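Local coordinates for tyrosine recombinase XerH (Helicobacter pylori, PDB 5JK0), which cuts and rejoins DNA as a site-specific tyrosine recombinase, taking part in chromosome segregation and possibly in chromosome decatenation, at residues E85-A90 and E107-E112; A111-V116 and K127-A132. All coordinates share one frame; numbering follows the deposited sequence.

Contact 1 (E85-A90 and E107-E112)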
loop_
_atom_site.group_PDB
_atom_site.type_symbol
_atom_site.label_atom_id
_atom_site.label_comp_id
_atom_site.label_asym_id
_atom_site.label_seq_id
_atom_site.Cartn_x
_atom_site.Cartn_y
_atom_site.Cartn_z
ATOM N N GLU D 85 20.070 -18.334 21.157
ATOM C CA GLU D 85 21.044 -17.586 21.945
ATOM C C GLU D 85 20.356 -16.491 22.753
ATOM O O GLU D 85 20.672 -16.275 23.923
ATOM C CB GLU D 85 22.113 -16.980 21.035
ATOM C CG GLU D 85 23.079 -16.043 21.739
ATOM C CD GLU D 85 24.019 -15.347 20.773
ATOM O OE1 GLU D 85 25.114 -15.888 20.516
ATOM O OE2 GLU D 85 23.660 -14.263 20.268
ATOM N N TYR D 86 19.413 -15.807 22.114
ATOM C CA TYR D 86 18.616 -14.779 22.770
ATOM C C TYR D 86 17.797 -15.357 23.916
ATOM O O TYR D 86 17.862 -14.871 25.044
ATOM C CB TYR D 86 17.693 -14.093 21.755
ATOM C CG TYR D 86 16.574 -13.283 22.376
ATOM C CD1 TYR D 86 16.802 -11.997 22.855
ATOM C CD2 TYR D 86 15.288 -13.801 22.475
ATOM C CE1 TYR D 86 15.780 -11.253 23.421
ATOM C CE2 TYR D 86 14.263 -13.066 23.042
ATOM C CZ TYR D 86 14.514 -11.794 23.512
ATOM O OH TYR D 86 13.492 -11.064 24.074
ATOM N N PHE D 87 17.030 -16.403 23.620
ATOM C CA PHE D 87 16.103 -16.982 24.586
ATOM C C PHE D 87 16.812 -17.555 25.813
ATOM O O PHE D 87 16.281 -17.500 26.921
ATOM C CB PHE D 87 15.258 -18.073 23.919
ATOM C CG PHE D 87 14.251 -18.707 24.838
ATOM C CD1 PHE D 87 13.057 -18.065 25.126
ATOM C CD2 PHE D 87 14.497 -19.944 25.412
ATOM C CE1 PHE D 87 12.130 -18.643 25.973
ATOM C CE2 PHE D 87 13.573 -20.527 26.259
ATOM C CZ PHE D 87 12.387 -19.877 26.538
ATOM N N SER D 88 18.007 -18.099 25.615
ATOM C CA SER D 88 18.744 -18.732 26.705
ATOM C C SER D 88 19.149 -17.732 27.786
ATOM O O SER D 88 19.244 -18.085 28.961
ATOM C CB SER D 88 19.985 -19.448 26.167
ATOM O OG SER D 88 20.874 -18.534 25.549
ATOM N N LYS D 89 19.382 -16.486 27.388
ATOM C CA LYS D 89 19.799 -15.459 28.335
ATOM C C LYS D 89 18.660 -14.510 28.702
ATOM O O LYS D 89 18.673 -13.903 29.772
ATOM C CB LYS D 89 20.981 -14.663 27.774
ATOM C CG LYS D 89 20.699 -13.964 26.452
ATOM C CD LYS D 89 21.921 -13.207 25.961
ATOM C CE LYS D 89 21.643 -12.496 24.646
ATOM N NZ LYS D 89 22.829 -11.728 24.172
ATOM N N ALA D 90 17.671 -14.393 27.820
ATOM C CA ALA D 90 16.568 -13.463 28.040
ATOM C C ALA D 90 15.475 -14.054 28.926
ATOM O O ALA D 90 14.776 -13.321 29.625
ATOM C CB ALA D 90 15.975 -13.019 26.711
ATOM N N GLU D 107 4.261 -13.412 20.768
ATOM C CA GLU D 107 4.515 -12.493 19.667
ATOM C C GLU D 107 5.309 -11.269 20.118
ATOM O O GLU D 107 6.110 -10.725 19.358
ATOM C CB GLU D 107 3.192 -12.062 19.035
ATOM C CG GLU D 107 3.271 -11.783 17.547
ATOM C CD GLU D 107 1.904 -11.783 16.890
ATOM O OE1 GLU D 107 0.894 -11.878 17.620
ATOM O OE2 GLU D 107 1.838 -11.696 15.647
ATOM N N VAL D 108 5.082 -10.841 21.356
ATOM C CA VAL D 108 5.794 -9.697 21.917
ATOM C C VAL D 108 7.285 -10.000 22.056
ATOM O O VAL D 108 8.131 -9.172 21.715
ATOM C CB VAL D 108 5.222 -9.295 23.292
ATOM C CG1 VAL D 108 6.088 -8.225 23.946
ATOM C CG2 VAL D 108 3.789 -8.813 23.145
ATOM N N MET D 109 7.598 -11.197 22.546
ATOM C CA MET D 109 8.986 -11.620 22.706
ATOM C C MET D 109 9.713 -11.671 21.367
ATOM O O MET D 109 10.861 -11.241 21.258
ATOM C CB MET D 109 9.058 -12.988 23.388
ATOM C CG MET D 109 10.470 -13.543 23.492
ATOM S SD MET D 109 10.545 -15.235 24.107
ATOM C CE MET D 109 9.979 -15.019 25.793
ATOM N N LEU D 110 9.036 -12.195 20.348
ATOM C CA LEU D 110 9.625 -12.299 19.017
ATOM C C LEU D 110 9.860 -10.916 18.417
ATOM O O LEU D 110 10.848 -10.692 17.718
ATOM C CB LEU D 110 8.736 -13.135 18.090
ATOM C CG LEU D 110 8.483 -14.591 18.497
ATOM C CD1 LEU D 110 7.842 -15.367 17.359
ATOM C CD2 LEU D 110 9.768 -15.266 18.945
ATOM N N ALA D 111 8.945 -9.992 18.695
ATOM C CA ALA D 111 9.071 -8.619 18.213
ATOM C C ALA D 111 10.277 -7.927 18.841
ATOM O O ALA D 111 10.988 -7.174 18.175
ATOM C CB ALA D 111 7.800 -7.836 18.500
ATOM N N GLU D 112 10.502 -8.192 20.124
ATOM C CA GLU D 112 11.637 -7.616 20.838
ATOM C C GLU D 112 12.952 -8.206 20.340
ATOM O O GLU D 112 13.951 -7.496 20.216
ATOM C CB GLU D 112 11.495 -7.835 22.347
ATOM C CG GLU D 112 10.343 -7.065 22.975
ATOM C CD GLU D 112 10.298 -7.204 24.485
ATOM O OE1 GLU D 112 11.106 -7.978 25.041
ATOM O OE2 GLU D 112 9.454 -6.535 25.117
HETATM O O HOH W 1 13.746 -8.813 24.985
#
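Met109 spans the gap between helices 74-93 and 107-117 by meeting two consecutive aromatic residues, Tyr86 and Phe87, with different atoms of one flexible chain. The short segments run 11.7 Å apart at their closest, with 113° between their directions, and at that separation long side chains have to do the joining.

The apolar part comes first. Met109 CG lies at the edge of the Tyr86 ring, close to its plane, 3.8 Å from CE2. One bond further on, the sulfur reaches the rim of the second ring: SD is 3.9 Å from Phe87 CD1 and nearly in the ring plane, an edge-on Met-aromatic contact. The chain of Met109 leaves its helix with CG anti to the backbone N and stays extended to the sulfur, which carries SD over to Phe87; it bends only at the last torsion (chi3 -67°). One face of the Tyr86 ring is packed by Ala90 CB, one turn along its own helix, and Phe113 meets the ring as well.

The polar part lies at the far end of Tyr86. Its OH is 4.0 Å from Glu112 OE1, too far for a direct bond, and a water sits between them. This water donates to Glu112 OE1 at 2.8 Å; its link to Tyr86 OH is modelled so short that its length is doubtful. The main partner of the carboxylate is Arg25 of the second subunit, which forms a salt bridge with OE2.

The chemistry thus divides in two: van der Waals and Met-aromatic contacts make up the buried side, while the phenol hydroxyl and the partly exposed Glu112 form a water-bridged polar end beside the second subunit, where the carboxylate charge is probably balanced by the arginine.

Contact 2 (A111-V116 and K127-A132). With nucleotides of chain H.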
loop_
_atom_site.group_PDB
_atom_site.type_symbol
_atom_site.label_atom_id
_atom_site.label_comp_id
_atom_site.label_asym_id
_atom_site.label_seq_id
_atom_site.Cartn_x
_atom_site.Cartn_y
_atom_site.Cartn_z
ATOM N N ALA D 111 8.945 -9.992 18.695
ATOM C CA ALA D 111 9.071 -8.619 18.213
ATOM C C ALA D 111 10.277 -7.927 18.841
ATOM O O ALA D 111 10.988 -7.174 18.175
ATOM C CB ALA D 111 7.800 -7.836 18.500
ATOM N N GLU D 112 10.502 -8.192 20.124
ATOM C CA GLU D 112 11.637 -7.616 20.838
ATOM C C GLU D 112 12.952 -8.206 20.340
ATOM O O GLU D 112 13.951 -7.496 20.216
ATOM C CB GLU D 112 11.495 -7.835 22.347
ATOM C CG GLU D 112 10.343 -7.065 22.975
ATOM C CD GLU D 112 10.298 -7.204 24.485
ATOM O OE1 GLU D 112 11.106 -7.978 25.041
ATOM O OE2 GLU D 112 9.454 -6.535 25.117
ATOM N N PHE D 113 12.946 -9.504 20.055
ATOM C CA PHE D 113 14.115 -10.172 19.494
ATOM C C PHE D 113 14.501 -9.560 18.154
ATOM O O PHE D 113 15.680 -9.334 17.881
ATOM C CB PHE D 113 13.855 -11.672 19.330
ATOM C CG PHE D 113 14.791 -12.349 18.363
ATOM C CD1 PHE D 113 16.115 -12.575 18.701
ATOM C CD2 PHE D 113 14.342 -12.763 17.119
ATOM C CE1 PHE D 113 16.977 -13.197 17.812
ATOM C CE2 PHE D 113 15.197 -13.385 16.227
ATOM C CZ PHE D 113 16.516 -13.603 16.575
ATOM N N LEU D 114 13.500 -9.294 17.321
ATOM C CA LEU D 114 13.727 -8.713 16.002
ATOM C C LEU D 114 14.330 -7.314 16.090
ATOM O O LEU D 114 15.260 -6.987 15.357
ATOM C CB LEU D 114 12.422 -8.666 15.206
ATOM C CG LEU D 114 11.904 -9.997 14.661
ATOM C CD1 LEU D 114 10.567 -9.805 13.959
ATOM C CD2 LEU D 114 12.922 -10.617 13.716
ATOM N N SER D 115 13.798 -6.492 16.989
ATOM C CA SER D 115 14.270 -5.118 17.141
ATOM C C SER D 115 15.739 -5.064 17.552
ATOM O O SER D 115 16.496 -4.221 17.072
ATOM C CB SER D 115 13.415 -4.371 18.165
ATOM O OG SER D 115 13.543 -4.953 19.451
ATOM N N VAL D 116 16.136 -5.968 18.440
ATOM C CA VAL D 116 17.506 -5.997 18.941
ATOM C C VAL D 116 18.486 -6.579 17.925
ATOM O O VAL D 116 19.518 -5.974 17.631
ATOM C CB VAL D 116 17.603 -6.811 20.249
ATOM C CG1 VAL D 116 19.059 -7.022 20.643
ATOM C CG2 VAL D 116 16.836 -6.117 21.368
ATOM N N LYS D 127 13.143 -9.015 6.941
ATOM C CA LYS D 127 12.067 -9.831 6.390
ATOM C C LYS D 127 12.408 -11.317 6.439
ATOM O O LYS D 127 11.547 -12.146 6.730
ATOM C CB LYS D 127 11.758 -9.413 4.954
ATOM C CG LYS D 127 11.200 -8.007 4.831
ATOM C CD LYS D 127 10.847 -7.675 3.392
ATOM C CE LYS D 127 10.250 -6.283 3.284
ATOM N NZ LYS D 127 9.861 -5.958 1.887
ATOM N N ASN D 128 13.666 -11.645 6.156
ATOM C CA ASN D 128 14.126 -13.030 6.199
ATOM C C ASN D 128 14.055 -13.613 7.607
ATOM O O ASN D 128 13.672 -14.768 7.791
ATOM C CB ASN D 128 15.555 -13.136 5.669
ATOM C CG ASN D 128 15.654 -12.823 4.190
ATOM O OD1 ASN D 128 14.674 -12.931 3.452
ATOM N ND2 ASN D 128 16.844 -12.437 3.747
ATOM N N TYR D 129 14.436 -12.807 8.594
ATOM C CA TYR D 129 14.352 -13.206 9.995
ATOM C C TYR D 129 12.910 -13.498 10.389
ATOM O O TYR D 129 12.627 -14.487 11.065
ATOM C CB TYR D 129 14.929 -12.118 10.902
ATOM C CG TYR D 129 16.428 -12.177 11.083
ATOM C CD1 TYR D 129 17.281 -12.217 9.988
ATOM C CD2 TYR D 129 16.992 -12.174 12.351
ATOM C CE1 TYR D 129 18.653 -12.267 10.152
ATOM C CE2 TYR D 129 18.361 -12.221 12.525
ATOM C CZ TYR D 129 19.187 -12.266 11.422
ATOM O OH TYR D 129 20.552 -12.312 11.594
ATOM N N ARG D 130 12.005 -12.624 9.959
ATOM C CA ARG D 130 10.584 -12.770 10.247
ATOM C C ARG D 130 10.024 -14.056 9.645
ATOM O O ARG D 130 9.331 -14.816 10.321
ATOM C CB ARG D 130 9.810 -11.560 9.719
ATOM C CG ARG D 130 8.304 -11.668 9.870
ATOM C CD ARG D 130 7.610 -10.441 9.297
ATOM N NE ARG D 130 6.157 -10.577 9.316
ATOM C CZ ARG D 130 5.450 -11.149 8.347
ATOM N NH1 ARG D 130 6.064 -11.642 7.280
ATOM N NH2 ARG D 130 4.130 -11.232 8.445
ATOM N N ILE D 131 10.332 -14.291 8.373
ATOM C CA ILE D 131 9.897 -15.499 7.677
ATOM C C ILE D 131 10.431 -16.756 8.365
ATOM O O ILE D 131 9.729 -17.764 8.477
ATOM C CB ILE D 131 10.350 -15.485 6.201
ATOM C CG1 ILE D 131 9.638 -14.368 5.436
ATOM C CG2 ILE D 131 10.082 -16.826 5.532
ATOM C CD1 ILE D 131 10.108 -14.214 4.007
ATOM N N ALA D 132 11.672 -16.683 8.840
ATOM C CA ALA D 132 12.295 -17.804 9.536
ATOM C C ALA D 132 11.567 -18.119 10.839
ATOM O O ALA D 132 11.261 -19.278 11.125
ATOM C CB ALA D 132 13.761 -17.510 9.806
ATOM P P DA H 11 19.592 -4.970 -0.418
ATOM O OP1 DA H 11 19.835 -4.474 -1.789
ATOM O OP2 DA H 11 19.456 -4.012 0.701
ATOM O "O5'" DA H 11 18.285 -5.897 -0.412
ATOM C "C5'" DA H 11 17.593 -6.169 -1.626
ATOM C "C4'" DA H 11 18.277 -7.273 -2.414
ATOM O "O4'" DA H 11 18.426 -8.450 -1.577
ATOM C "C3'" DA H 11 17.522 -7.724 -3.666
ATOM O "O3'" DA H 11 18.405 -7.791 -4.776
ATOM C "C2'" DA H 11 16.978 -9.103 -3.294
ATOM C "C1'" DA H 11 18.006 -9.592 -2.286
ATOM N N9 DA H 11 17.463 -10.556 -1.331
ATOM C C8 DA H 11 17.119 -10.321 -0.029
ATOM N N7 DA H 11 16.649 -11.375 0.593
ATOM C C5 DA H 11 16.681 -12.372 -0.369
ATOM C C6 DA H 11 16.312 -13.732 -0.340
ATOM N N6 DA H 11 15.817 -14.338 0.743
ATOM N N1 DA H 11 16.474 -14.447 -1.474
ATOM C C2 DA H 11 16.971 -13.836 -2.556
ATOM N N3 DA H 11 17.351 -12.567 -2.703
ATOM C C4 DA H 11 17.179 -11.883 -1.561
#
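Within the core-binding domain, helices 107-117 and 123-143 come together in a roughly antiparallel pair through Leu114 and Tyr129, whose CA atoms are 7.5 Å apart. The short segments make an angle of 152° and stay 10.9 Å apart at their closest, so the contact is a light one, burying 144 Å² in all.

The nearest approach is made by one methyl branch of Leu114: CD2 rests 3.8 Å from Tyr129 CB, at the root of that side chain and not on its ring. The two side chains run alongside one another, pointing opposite ways, and so meet flank to flank. Beyond CB, the tyrosine ring meets Phe113, whose CE2 stands at its edge, 4.4 Å from CD2. That is a loose touch at the tyrosine's edge.

The preceding residue of the second helix has another task. Asn128 reads the adenine of DA11 of chain H with both ends of its amide: OD1 accepts from N6 at 3.3 Å, and ND2 gives a weak bond to N7, also at 3.3 Å. This two-point pairing with N6 and N7 is the classic way an asparagine recognises adenine from the major groove. On helix 107-117, Glu112 O takes two donors, Ser115 OG at 2.7 Å and Val116 N, both coming from one side of its carbonyl.

Around the pair, helix 74-93 packs on the Tyr129 side chain through Leu78, Pro79 and Lys82, and its Phe83 meets Phe113 edge-to-face. Leu133, further along helix 123-143, touches both Phe113 and Leu114, while the second subunit approaches helix 107-117 at Ser115 and Val116.

In the fold
Both contacts draw on helix 107-117, whose Ala111 and Glu112 belong to both, and their centres lie about 10 Å apart in the core-binding domain. Contact 1 ties this helix to helix 74-93 and is mostly buried; contact 2 ties it to helix 123-143 and is only partly so. Tyr86 CB packs 3.8 Å from Phe113 CD1, so the two contacts lie directly against each other. Sulfur and ring edges dominate the first, with a water-bridged polar end, whereas aliphatic and loose aromatic touches make up the second. The second subunit reaches both; in contact 2, Asn128 of helix 123-143 also addresses a DNA base directly.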